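PpiC-type peptidyl-prolyl cis-trans isomerase (Novosphingobium aromaticivorans, PDB 3GPK) probably catalyses the cis-trans isomerisation of peptide bonds preceding proline, the chain here being the parvulin-type (PpiC) domain of a longer, probably periplasmic, protein. Local coordinates at residues K31-L36 with F95-L100; I13-T18 with P23-N28. All blocks are in the same frame, centred on the assembly; numbering follows the deposited sequence.

How the contacts relate
Both contacts lay helix 22-37 against the antiparallel sheet, and they show how one helix is seated differently along its length. Contact 1 takes the later turns, at 31-36, and sets them over the inner strand 94-104, where every touching residue is buried. Contact 2 takes the opening turns, at 23-28, against the end of strand 7-16, and is only partly buried, with N28 at its exposed border. The two strands are neighbours, joined by backbone hydrogen bonds between F95 and L15 and between I97 and I13. Across both interfaces the chemistry is apolar, but contact 1 is purely aliphatic, whereas contact 2 brings in small alanines, a backbone carbonyl and the aliphatic carbon of an asparagine.

Contact 1: K31-L36 with F95-L100; sequences KIVEQL and FSILYL
I97 reaches from strand 94-104 toward helix 22-37 and meets three of its residues: I32, V33 and L36. From CB its side chain divides. I97 CG2, anti to the backbone N, lies 4.1 Å from L36 CD1 and 3.9 Å from V33 CG2. The other branch starts at I97 CG1, which stands beside the backbone N (chi1 -61°) and passes V33 CG2 at 3.7 Å. An extended chi2 of 172° carries I97 CD1 on to the helix, where it lies 3.7 Å from I32 CG2 and presses on V33 CG2 at 3.5 Å, tighter than usual for two carbons. V33 thus touches both branches through a single methyl. Shortening I97 to an alanine removes both branches and would probably leave a gap under I32, V33 and L36. Around this centre, Y45 of helix 42-49 touches I32 and L36, while from strand 85-91 P88 touches V33 and L85 touches L36. The short segments run nearly parallel, 14° apart, with their axes 10.0 Å from each other. This is the helix-on-sheet core of the parvulin fold, in which an antiparallel four-stranded sheet of order 2-1-4-3 carries its first helix along an inner strand.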
ATOM      1  N   LYS A  31      -3.574   9.655 -10.148  1.00  9.80           N
ATOM      2  CA  LYS A  31      -4.929   9.568 -10.684  1.00 11.10           C
ATOM      3  C   LYS A  31      -5.659   8.385 -10.046  1.00 11.24           C
ATOM      4  O   LYS A  31      -6.864   8.445  -9.802  1.00 10.24           O
ATOM      5  CB  LYS A  31      -4.897   9.419 -12.210  1.00 12.53           C
ATOM      6  CG  LYS A  31      -4.532  10.706 -12.954  1.00 17.34           C
ATOM      7  CD  LYS A  31      -5.538  11.815 -12.670  1.00 21.96           C
ATOM      8  CE  LYS A  31      -5.327  13.013 -13.585  1.00 26.31           C
ATOM      9  NZ  LYS A  31      -6.341  14.084 -13.348  1.00 29.04           N
ATOM     10  N   ILE A  32      -4.926   7.309  -9.775  1.00  9.33           N
ATOM     11  CA  ILE A  32      -5.520   6.134  -9.152  1.00  8.31           C
ATOM     12  C   ILE A  32      -5.907   6.471  -7.714  1.00  7.86           C
ATOM     13  O   ILE A  32      -6.993   6.128  -7.259  1.00  7.36           O
ATOM     14  CB  ILE A  32      -4.541   4.936  -9.188  1.00  8.99           C
ATOM     15  CG1 ILE A  32      -4.357   4.477 -10.640  1.00  9.44           C
ATOM     16  CG2 ILE A  32      -5.072   3.780  -8.326  1.00  8.00           C
ATOM     17  CD1 ILE A  32      -3.157   3.563 -10.856  1.00 11.22           C
ATOM     18  N   VAL A  33      -5.019   7.160  -7.004  1.00  9.07           N
ATOM     19  CA  VAL A  33      -5.306   7.549  -5.628  1.00  8.96           C
ATOM     20  C   VAL A  33      -6.572   8.403  -5.606  1.00  9.76           C
ATOM     21  O   VAL A  33      -7.424   8.244  -4.733  1.00  8.11           O
ATOM     22  CB  VAL A  33      -4.126   8.347  -5.016  1.00  8.82           C
ATOM     23  CG1 VAL A  33      -4.522   8.906  -3.661  1.00 12.16           C
ATOM     24  CG2 VAL A  33      -2.920   7.437  -4.858  1.00 11.32           C
ATOM     25  N   GLU A  34      -6.692   9.302  -6.577  1.00  9.49           N
ATOM     26  CA  GLU A  34      -7.867  10.162  -6.676  1.00 11.07           C
ATOM     27  C   GLU A  34      -9.141   9.326  -6.801  1.00 10.99           C
ATOM     28  O   GLU A  34     -10.128   9.589  -6.123  1.00 11.15           O
ATOM     29  CB  GLU A  34      -7.727  11.104  -7.876  1.00 14.44           C
ATOM     30  CG  GLU A  34      -8.918  12.007  -8.091  1.00 23.78           C
ATOM     31  CD  GLU A  34      -8.657  13.086  -9.125  1.00 27.72           C
ATOM     32  OE1 GLU A  34      -8.387  12.750 -10.299  1.00 29.87           O
ATOM     33  OE2 GLU A  34      -8.722  14.278  -8.759  1.00 31.51           O
ATOM     34  N   GLN A  35      -9.122   8.317  -7.669  1.00  9.81           N
ATOM     35  CA  GLN A  35     -10.287   7.451  -7.840  1.00  8.95           C
ATOM     36  C   GLN A  35     -10.603   6.661  -6.577  1.00  9.63           C
ATOM     37  O   GLN A  35     -11.769   6.438  -6.251  1.00 10.99           O
ATOM     38  CB  GLN A  35     -10.060   6.477  -9.000  1.00  9.34           C
ATOM     39  CG  GLN A  35     -10.039   7.136 -10.372  1.00 11.53           C
ATOM     40  CD  GLN A  35     -11.314   7.901 -10.657  1.00 13.85           C
ATOM     41  OE1 GLN A  35     -12.418   7.391 -10.452  1.00 15.16           O
ATOM     42  NE2 GLN A  35     -11.171   9.134 -11.123  1.00 17.16           N
ATOM     43  N   LEU A  36      -9.564   6.228  -5.868  1.00  8.57           N
ATOM     44  CA  LEU A  36      -9.759   5.459  -4.645  1.00  8.39           C
ATOM     45  C   LEU A  36     -10.343   6.334  -3.544  1.00  9.40           C
ATOM     46  O   LEU A  36     -11.266   5.927  -2.843  1.00 10.50           O
ATOM     47  CB  LEU A  36      -8.425   4.847  -4.181  1.00  7.85           C
ATOM     48  CG  LEU A  36      -7.821   3.775  -5.097  1.00  7.17           C
ATOM     49  CD1 LEU A  36      -6.408   3.441  -4.627  1.00  9.09           C
ATOM     50  CD2 LEU A  36      -8.701   2.534  -5.121  1.00  9.78           C
ATOM     51  N   PHE A  95       6.530   3.427  -7.526  1.00  9.52           N
ATOM     52  CA  PHE A  95       5.645   4.049  -6.544  1.00  8.70           C
ATOM     53  C   PHE A  95       4.616   3.065  -6.024  1.00  7.46           C
ATOM     54  O   PHE A  95       4.164   2.194  -6.753  1.00 10.43           O
ATOM     55  CB  PHE A  95       4.887   5.221  -7.167  1.00  9.16           C
ATOM     56  CG  PHE A  95       5.762   6.360  -7.580  1.00 10.32           C
ATOM     57  CD1 PHE A  95       6.149   7.327  -6.654  1.00 11.74           C
ATOM     58  CD2 PHE A  95       6.220   6.457  -8.889  1.00 12.43           C
ATOM     59  CE1 PHE A  95       6.984   8.383  -7.027  1.00 14.33           C
ATOM     60  CE2 PHE A  95       7.058   7.507  -9.271  1.00 12.30           C
ATOM     61  CZ  PHE A  95       7.437   8.469  -8.334  1.00 13.79           C
ATOM     62  N   SER A  96       4.243   3.222  -4.761  1.00  9.29           N
ATOM     63  CA  SER A  96       3.232   2.365  -4.158  1.00  8.86           C
ATOM     64  C   SER A  96       2.141   3.197  -3.508  1.00  9.20           C
ATOM     65  O   SER A  96       2.391   4.302  -3.014  1.00  9.37           O
ATOM     66  CB  SER A  96       3.838   1.455  -3.090  1.00  9.46           C
ATOM     67  OG  SER A  96       4.678   0.480  -3.670  1.00 11.06           O
ATOM     68  N   ILE A  97       0.925   2.661  -3.549  1.00  8.84           N
ATOM     69  CA  ILE A  97      -0.232   3.266  -2.919  1.00  6.72           C
ATOM     70  C   ILE A  97      -0.584   2.257  -1.832  1.00  8.12           C
ATOM     71  O   ILE A  97      -0.674   1.060  -2.100  1.00  9.51           O
ATOM     72  CB  ILE A  97      -1.427   3.396  -3.892  1.00  6.78           C
ATOM     73  CG1 ILE A  97      -1.042   4.284  -5.079  1.00  9.83           C
ATOM     74  CG2 ILE A  97      -2.637   3.989  -3.157  1.00  7.57           C
ATOM     75  CD1 ILE A  97      -2.099   4.308  -6.186  1.00  8.91           C
ATOM     76  N   LEU A  98      -0.767   2.728  -0.605  1.00  7.72           N
ATOM     77  CA  LEU A  98      -1.097   1.826   0.490  1.00  8.21           C
ATOM     78  C   LEU A  98      -2.495   2.058   1.031  1.00 10.06           C
ATOM     79  O   LEU A  98      -3.034   3.162   0.959  1.00  9.97           O
ATOM     80  CB  LEU A  98      -0.100   1.993   1.637  1.00  9.21           C
ATOM     81  CG  LEU A  98       1.380   1.811   1.331  1.00  9.87           C
ATOM     82  CD1 LEU A  98       2.169   2.114   2.597  1.00 12.79           C
ATOM     83  CD2 LEU A  98       1.656   0.391   0.829  1.00 10.71           C
ATOM     84  N   TYR A  99      -3.072   0.990   1.571  1.00  9.43           N
ATOM     85  CA  TYR A  99      -4.394   1.031   2.171  1.00 10.88           C
ATOM     86  C   TYR A  99      -4.299   0.250   3.473  1.00 11.08           C
ATOM     87  O   TYR A  99      -4.025  -0.952   3.469  1.00 10.64           O
ATOM     88  CB  TYR A  99      -5.421   0.396   1.228  1.00 12.42           C
ATOM     89  CG  TYR A  99      -6.847   0.408   1.744  1.00 13.88           C
ATOM     90  CD1 TYR A  99      -7.356   1.514   2.423  1.00 16.66           C
ATOM     91  CD2 TYR A  99      -7.697  -0.672   1.514  1.00 16.58           C
ATOM     92  CE1 TYR A  99      -8.680   1.546   2.862  1.00 20.02           C
ATOM     93  CE2 TYR A  99      -9.023  -0.650   1.949  1.00 21.00           C
ATOM     94  CZ  TYR A  99      -9.505   0.463   2.621  1.00 21.58           C
ATOM     95  OH  TYR A  99     -10.813   0.488   3.051  1.00 24.82           O
ATOM     96  N   LEU A 100      -4.494   0.936   4.595  1.00 10.95           N
ATOM     97  CA  LEU A 100      -4.429   0.269   5.886  1.00 11.79           C
ATOM     98  C   LEU A 100      -5.774  -0.384   6.187  1.00 12.74           C
ATOM     99  O   LEU A 100      -6.679   0.241   6.743  1.00 14.13           O
ATOM    100  CB  LEU A 100      -4.047   1.256   6.988  1.00 12.56           C
ATOM    101  CG  LEU A 100      -3.779   0.605   8.352  1.00 12.23           C
ATOM    102  CD1 LEU A 100      -2.752  -0.516   8.210  1.00 12.91           C
ATOM    103  CD2 LEU A 100      -3.277   1.663   9.323  1.00 13.98           C
TER

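Contact 2: I13-T18 with P23-N28; sequences IFLAAT and PQVFAN
V25 points its side chain at the strand end and divides it between two residues, L15 and A17. V25 CG1, anti to the backbone N (chi1 175°), takes the L15 side, 3.5 Å from L15 CB. V25 CG2 instead stands beside the backbone N and meets A17 CB at 3.4 Å, a pair closer than usual van der Waals contact. V25 CB is itself only 3.6 Å from A17 CB, so the small methyl of the alanine faces the fork of the valine. V25 CG2 also comes within 3.8 Å of A16 O, which makes the A16-A17 peptide part of the surface the valine rests on.

Further down the helix the contact thins. L15 CD1 lies 4.0 Å from V25 CG1 and reaches N28 CB at 4.3 Å, touching the asparagine by its aliphatic carbon. The amide end of N28 is engaged one turn back along its own helix, where Q24 NE2 donates to N28 OD1 over 3.2 Å. That bond is bent, 141° at the hydrogen, and the donor is tilted from the carbonyl plane of N28.

Backbone pairing sets the strand side: A17 is hydrogen-bonded to G93, which helps hold the residue after the strand against the turn before strand 94-104. The short strand and helix segments run roughly antiparallel, at 154°, where the first strand of the parvulin (PpiC) domain runs into its first helix through a short connection. Beyond them, L15 continues inward onto A29 and I32 of the same helix and onto Y49 of helix 42-49, while V25 also touches F95 of the neighbouring strand 94-104.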
ATOM      1  N   ILE A  13      -0.718  -1.196  -4.100  1.00  8.79           N
ATOM      2  CA  ILE A  13      -0.785  -1.109  -5.553  1.00  7.85           C
ATOM      3  C   ILE A  13       0.593  -0.566  -5.922  1.00  8.56           C
ATOM      4  O   ILE A  13       0.942   0.547  -5.537  1.00  9.49           O
ATOM      5  CB  ILE A  13      -1.863  -0.117  -6.051  1.00  8.24           C
ATOM      6  CG1 ILE A  13      -3.265  -0.653  -5.727  1.00  9.12           C
ATOM      7  CG2 ILE A  13      -1.694   0.098  -7.552  1.00  9.48           C
ATOM      8  CD1 ILE A  13      -4.406   0.269  -6.158  1.00  8.74           C
ATOM      9  N   PHE A  14       1.380  -1.364  -6.636  1.00  7.35           N
ATOM     10  CA  PHE A  14       2.723  -0.960  -7.030  1.00  9.17           C
ATOM     11  C   PHE A  14       2.829  -0.673  -8.516  1.00  9.69           C
ATOM     12  O   PHE A  14       2.376  -1.467  -9.335  1.00  8.94           O
ATOM     13  CB  PHE A  14       3.719  -2.061  -6.662  1.00  9.09           C
ATOM     14  CG  PHE A  14       5.089  -1.855  -7.241  1.00 10.00           C
ATOM     15  CD1 PHE A  14       5.884  -0.794  -6.823  1.00 10.30           C
ATOM     16  CD2 PHE A  14       5.571  -2.711  -8.225  1.00 11.35           C
ATOM     17  CE1 PHE A  14       7.142  -0.583  -7.379  1.00 11.35           C
ATOM     18  CE2 PHE A  14       6.825  -2.510  -8.788  1.00 10.94           C
ATOM     19  CZ  PHE A  14       7.612  -1.443  -8.364  1.00 11.17           C
ATOM     20  N   LEU A  15       3.429   0.464  -8.857  1.00 10.32           N
ATOM     21  CA  LEU A  15       3.627   0.830 -10.255  1.00 11.26           C
ATOM     22  C   LEU A  15       5.126   1.014 -10.447  1.00  9.62           C
ATOM     23  O   LEU A  15       5.730   1.911  -9.857  1.00  9.54           O
ATOM     24  CB  LEU A  15       2.900   2.132 -10.595  1.00 11.46           C
ATOM     25  CG  LEU A  15       1.380   2.185 -10.422  1.00 13.91           C
ATOM     26  CD1 LEU A  15       0.870   3.454 -11.085  1.00 16.15           C
ATOM     27  CD2 LEU A  15       0.718   0.965 -11.060  1.00 17.45           C
ATOM     28  N   ALA A  16       5.720   0.148 -11.259  1.00 11.01           N
ATOM     29  CA  ALA A  16       7.156   0.205 -11.509  1.00 12.33           C
ATOM     30  C   ALA A  16       7.526   1.360 -12.423  1.00 12.14           C
ATOM     31  O   ALA A  16       6.768   1.728 -13.320  1.00 13.49           O
ATOM     32  CB  ALA A  16       7.625  -1.113 -12.119  1.00 14.12           C
ATOM     33  N   ALA A  17       8.697   1.941 -12.194  1.00 13.53           N
ATOM     34  CA  ALA A  17       9.146   3.046 -13.028  1.00 15.39           C
ATOM     35  C   ALA A  17      10.640   3.268 -12.920  1.00 17.20           C
ATOM     36  O   ALA A  17      11.203   3.261 -11.824  1.00 19.03           O
ATOM     37  CB  ALA A  17       8.411   4.332 -12.649  1.00 14.15           C
ATOM     38  N   THR A  18      11.279   3.460 -14.067  1.00 19.42           N
ATOM     39  CA  THR A  18      12.703   3.738 -14.082  1.00 20.38           C
ATOM     40  C   THR A  18      12.780   5.188 -13.627  1.00 22.42           C
ATOM     41  O   THR A  18      11.772   5.897 -13.653  1.00 21.10           O
ATOM     42  CB  THR A  18      13.286   3.603 -15.495  1.00 20.82           C
ATOM     43  OG1 THR A  18      12.572   4.462 -16.389  1.00 22.40           O
ATOM     44  CG2 THR A  18      13.172   2.166 -15.983  1.00 23.79           C
ATOM     45  N   PRO A  23       8.407  10.568 -12.975  1.00 10.35           N
ATOM     46  CA  PRO A  23       7.401  11.633 -12.917  1.00 11.06           C
ATOM     47  C   PRO A  23       6.091  11.245 -13.616  1.00  9.74           C
ATOM     48  O   PRO A  23       5.004  11.560 -13.127  1.00 10.14           O
ATOM     49  CB  PRO A  23       8.111  12.811 -13.581  1.00 10.86           C
ATOM     50  CG  PRO A  23       9.545  12.595 -13.173  1.00 11.68           C
ATOM     51  CD  PRO A  23       9.717  11.098 -13.400  1.00 13.13           C
ATOM     52  N   GLN A  24       6.199  10.564 -14.751  1.00  9.60           N
ATOM     53  CA  GLN A  24       5.016  10.132 -15.491  1.00  9.68           C
ATOM     54  C   GLN A  24       4.236   9.067 -14.725  1.00 10.22           C
ATOM     55  O   GLN A  24       3.007   9.123 -14.654  1.00 10.59           O
ATOM     56  CB  GLN A  24       5.401   9.573 -16.865  1.00 12.54           C
ATOM     57  CG  GLN A  24       4.230   8.925 -17.619  1.00 16.70           C
ATOM     58  CD  GLN A  24       3.200   9.931 -18.108  1.00 20.87           C
ATOM     59  OE1 GLN A  24       3.474  10.717 -19.018  1.00 24.48           O
ATOM     60  NE2 GLN A  24       2.008   9.914 -17.506  1.00 21.51           N
ATOM     61  N   VAL A  25       4.943   8.091 -14.160  1.00 10.93           N
ATOM     62  CA  VAL A  25       4.261   7.040 -13.420  1.00 10.51           C
ATOM     63  C   VAL A  25       3.638   7.611 -12.149  1.00 10.75           C
ATOM     64  O   VAL A  25       2.587   7.144 -11.711  1.00 11.71           O
ATOM     65  CB  VAL A  25       5.215   5.868 -13.081  1.00 11.09           C
ATOM     66  CG1 VAL A  25       4.498   4.850 -12.194  1.00 11.81           C
ATOM     67  CG2 VAL A  25       5.658   5.189 -14.362  1.00 12.51           C
ATOM     68  N   PHE A  26       4.273   8.619 -11.556  1.00 10.57           N
ATOM     69  CA  PHE A  26       3.711   9.241 -10.362  1.00 10.66           C
ATOM     70  C   PHE A  26       2.357   9.843 -10.722  1.00 10.85           C
ATOM     71  O   PHE A  26       1.408   9.778  -9.947  1.00 10.35           O
ATOM     72  CB  PHE A  26       4.608  10.364  -9.836  1.00 11.61           C
ATOM     73  CG  PHE A  26       4.013  11.100  -8.668  1.00 11.45           C
ATOM     74  CD1 PHE A  26       4.102  10.579  -7.384  1.00 14.74           C
ATOM     75  CD2 PHE A  26       3.305  12.280  -8.863  1.00 10.64           C
ATOM     76  CE1 PHE A  26       3.488  11.222  -6.307  1.00 13.78           C
ATOM     77  CE2 PHE A  26       2.684  12.935  -7.795  1.00 11.91           C
ATOM     78  CZ  PHE A  26       2.775  12.403  -6.514  1.00 13.26           C
ATOM     79  N   ALA A  27       2.279  10.441 -11.907  1.00 10.15           N
ATOM     80  CA  ALA A  27       1.037  11.050 -12.362  1.00  8.28           C
ATOM     81  C   ALA A  27      -0.038   9.984 -12.497  1.00  7.99           C
ATOM     82  O   ALA A  27      -1.188  10.208 -12.125  1.00  9.87           O
ATOM     83  CB  ALA A  27       1.254  11.743 -13.705  1.00  8.50           C
ATOM     84  N   ASN A  28       0.341   8.830 -13.036  1.00  8.67           N
ATOM     85  CA  ASN A  28      -0.603   7.737 -13.217  1.00  8.14           C
ATOM     86  C   ASN A  28      -1.086   7.255 -11.860  1.00  8.58           C
ATOM     87  O   ASN A  28      -2.274   7.005 -11.674  1.00  9.52           O
ATOM     88  CB  ASN A  28       0.041   6.560 -13.967  1.00 10.28           C
ATOM     89  CG  ASN A  28       0.561   6.947 -15.342  1.00 11.38           C
ATOM     90  OD1 ASN A  28       0.131   7.936 -15.928  1.00 15.38           O
ATOM     91  ND2 ASN A  28       1.483   6.146 -15.870  1.00 13.16           N
TER